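Local coordinates for protein-tyrosine-phosphatase (Vibrio vulnificus, PDB 7DHF) that probably hydrolyses phosphotyrosine in proteins to tyrosine and phosphate, as a low-molecular-weight protein tyrosine phosphatase, at residues Asn15-Pro20 with Ile120-Arg125. The protein carries 1 engineered substitution. Numbering follows the deposited sequence.
Sequences NICRSP and IPDPYR. With PO4 (phosphate ion), chain E.
Arg18 reaches from the first turn of helix 18-29 to the carbonyl oxygen of Ile120, past Pro123 and Asp122, holding a phosphate ion on the way. Its CB lies beside phosphate O2, and CG packs on CD of Pro123, 3.8 Å away. CD comes close to the carbonyl oxygens of Ile120 and Pro121. A bend at chi3 (-65°) then turns the edge of the guanidinium to the ion: NE gives O2 a nearly straight bond of 2.8 Å (178°), and NH2 bonds to O4. NH1 donates in the guanidinium plane to Ile120 O at 2.8 Å and also forms a salt bridge with Glu90. Arginine suits the centre because its flat guanidinium spreads N-H groups round its edge, binding phosphate and a carbonyl together. One face lies against Asp122, whose CB sits 3.6 Å from Arg18 CZ. A flat carboxylate suits this place: it stacks almost parallel to the guanidinium, Asp122 OD2 standing 4.1 Å from Arg18 NH2 with no N-H pointing at it, while OD1 accepts from Tyr124 N in an Asx turn that helps to orient it. OD2 bonds to a glycerol. Beyond, Ile16 lays its CD1 methyl over the aromatic face of Tyr124, a CH-pi contact 3.9 Å from the ring centroid, and slender Cys17 fits its CB against Pro123 CG. Ringed also by backbone N-H groups, the ion occupies the P-loop of a low-molecular-weight tyrosine phosphatase, where the engineered Ala12 stands at the predicted nucleophile position and Asp122 is the probable proton donor.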
loop_
_atom_site.group_PDB
_atom_site.type_symbol
_atom_site.label_atom_id
_atom_site.label_comp_id
_atom_site.label_asym_id
_atom_site.label_seq_id
_atom_site.Cartn_x
_atom_site.Cartn_y
_atom_site.Cartn_z
ATOM N N ASN A 15 6.705 -1.934 -3.608
ATOM C CA ASN A 15 6.130 -2.858 -2.630
ATOM C C ASN A 15 7.136 -3.213 -1.534
ATOM O O ASN A 15 7.176 -4.344 -1.045
ATOM C CB ASN A 15 5.539 -4.103 -3.306
ATOM C CG ASN A 15 4.586 -4.887 -2.401
ATOM O OD1 ASN A 15 4.546 -6.117 -2.450
ATOM N ND2 ASN A 15 3.807 -4.182 -1.588
ATOM N N ILE A 16 7.935 -2.227 -1.125
ATOM C CA ILE A 16 8.853 -2.396 -0.000
ATOM C C ILE A 16 8.707 -1.329 1.075
ATOM O O ILE A 16 9.170 -1.549 2.210
ATOM C CB ILE A 16 10.327 -2.493 -0.464
ATOM C CG1 ILE A 16 10.718 -1.268 -1.298
ATOM C CG2 ILE A 16 10.560 -3.789 -1.230
ATOM C CD1 ILE A 16 12.216 -1.114 -1.508
ATOM N N CYS A 17 8.093 -0.175 0.800
ATOM C CA CYS A 17 7.992 0.893 1.790
ATOM C C CYS A 17 6.540 1.231 2.122
ATOM O O CYS A 17 6.012 0.765 3.136
ATOM C CB CYS A 17 8.742 2.141 1.311
ATOM S SG CYS A 17 10.546 1.936 1.231
ATOM N N ARG A 18 5.886 2.034 1.279
ATOM C CA ARG A 18 4.550 2.528 1.606
ATOM C C ARG A 18 3.513 1.416 1.552
ATOM O O ARG A 18 2.664 1.302 2.444
ATOM C CB ARG A 18 4.141 3.632 0.635
ATOM C CG ARG A 18 4.963 4.893 0.712
ATOM C CD ARG A 18 4.753 5.724 -0.535
ATOM N NE ARG A 18 5.264 5.029 -1.712
ATOM C CZ ARG A 18 5.180 5.492 -2.953
ATOM N NH1 ARG A 18 4.598 6.660 -3.192
ATOM N NH2 ARG A 18 5.678 4.784 -3.956
ATOM N N SER A 19 3.531 0.614 0.492
ATOM C CA SER A 19 2.426 -0.315 0.298
ATOM C C SER A 19 2.430 -1.449 1.324
ATOM O O SER A 19 1.354 -1.814 1.811
ATOM C CB SER A 19 2.329 -0.807 -1.152
ATOM O OG SER A 19 3.548 -1.321 -1.641
ATOM N N PRO A 20 3.581 -2.021 1.715
ATOM C CA PRO A 20 3.531 -2.970 2.841
ATOM C C PRO A 20 3.122 -2.314 4.146
ATOM O O PRO A 20 2.409 -2.929 4.949
ATOM C CB PRO A 20 4.952 -3.552 2.896
ATOM C CG PRO A 20 5.800 -2.576 2.191
ATOM C CD PRO A 20 4.932 -1.964 1.126
ATOM N N ILE A 120 0.941 10.125 -1.108
ATOM C CA ILE A 120 1.875 9.781 -0.039
ATOM C C ILE A 120 3.226 9.491 -0.687
ATOM O O ILE A 120 3.360 8.499 -1.421
ATOM C CB ILE A 120 1.362 8.595 0.788
ATOM C CG1 ILE A 120 0.050 8.990 1.479
ATOM C CG2 ILE A 120 2.415 8.157 1.809
ATOM C CD1 ILE A 120 -0.645 7.867 2.208
ATOM N N PRO A 121 4.245 10.322 -0.468
ATOM C CA PRO A 121 5.500 10.174 -1.213
ATOM C C PRO A 121 6.354 9.010 -0.735
ATOM O O PRO A 121 6.326 8.611 0.432
ATOM C CB PRO A 121 6.213 11.507 -0.963
ATOM C CG PRO A 121 5.694 11.964 0.350
ATOM C CD PRO A 121 4.271 11.493 0.427
ATOM N N ASP A 122 7.137 8.482 -1.667
ATOM C CA ASP A 122 7.986 7.324 -1.412
ATOM C C ASP A 122 9.169 7.719 -0.533
ATOM O O ASP A 122 9.932 8.618 -0.914
ATOM C CB ASP A 122 8.484 6.805 -2.757
ATOM C CG ASP A 122 9.271 5.514 -2.640
ATOM O OD1 ASP A 122 9.386 4.972 -1.522
ATOM O OD2 ASP A 122 9.759 5.033 -3.684
ATOM N N PRO A 123 9.363 7.097 0.628
ATOM C CA PRO A 123 10.516 7.427 1.479
ATOM C C PRO A 123 11.788 6.659 1.156
ATOM O O PRO A 123 12.802 6.876 1.830
ATOM C CB PRO A 123 10.007 7.023 2.868
ATOM C CG PRO A 123 9.147 5.837 2.600
ATOM C CD PRO A 123 8.468 6.120 1.279
ATOM N N TYR A 124 11.764 5.788 0.151
ATOM C CA TYR A 124 12.884 4.891 -0.104
ATOM C C TYR A 124 14.183 5.667 -0.266
ATOM O O TYR A 124 14.237 6.679 -0.972
ATOM C CB TYR A 124 12.599 4.070 -1.362
ATOM C CG TYR A 124 13.608 2.976 -1.641
ATOM C CD1 TYR A 124 13.971 2.070 -0.653
ATOM C CD2 TYR A 124 14.170 2.828 -2.902
ATOM C CE1 TYR A 124 14.883 1.064 -0.906
ATOM C CE2 TYR A 124 15.081 1.823 -3.165
ATOM C CZ TYR A 124 15.432 0.944 -2.165
ATOM O OH TYR A 124 16.337 -0.059 -2.423
ATOM N N ARG A 125 15.227 5.189 0.411
ATOM C CA ARG A 125 16.574 5.741 0.320
ATOM C C ARG A 125 16.703 7.119 0.951
ATOM O O ARG A 125 17.692 7.823 0.711
ATOM C CB ARG A 125 17.097 5.720 -1.118
ATOM C CG ARG A 125 17.446 4.316 -1.544
ATOM C CD ARG A 125 18.201 4.258 -2.864
ATOM N NE ARG A 125 18.370 2.888 -3.356
ATOM C CZ ARG A 125 18.963 1.891 -2.697
ATOM N NH1 ARG A 125 19.049 0.698 -3.260
ATOM N NH2 ARG A 125 19.462 2.060 -1.480
HETATM P P PO4 E . 6.505 1.422 -2.221
HETATM O O1 PO4 E . 7.816 0.683 -2.048
HETATM O O2 PO4 E . 6.511 2.608 -1.285
HETATM O O3 PO4 E . 5.396 0.468 -1.848
HETATM O O4 PO4 E . 6.385 1.883 -3.656
#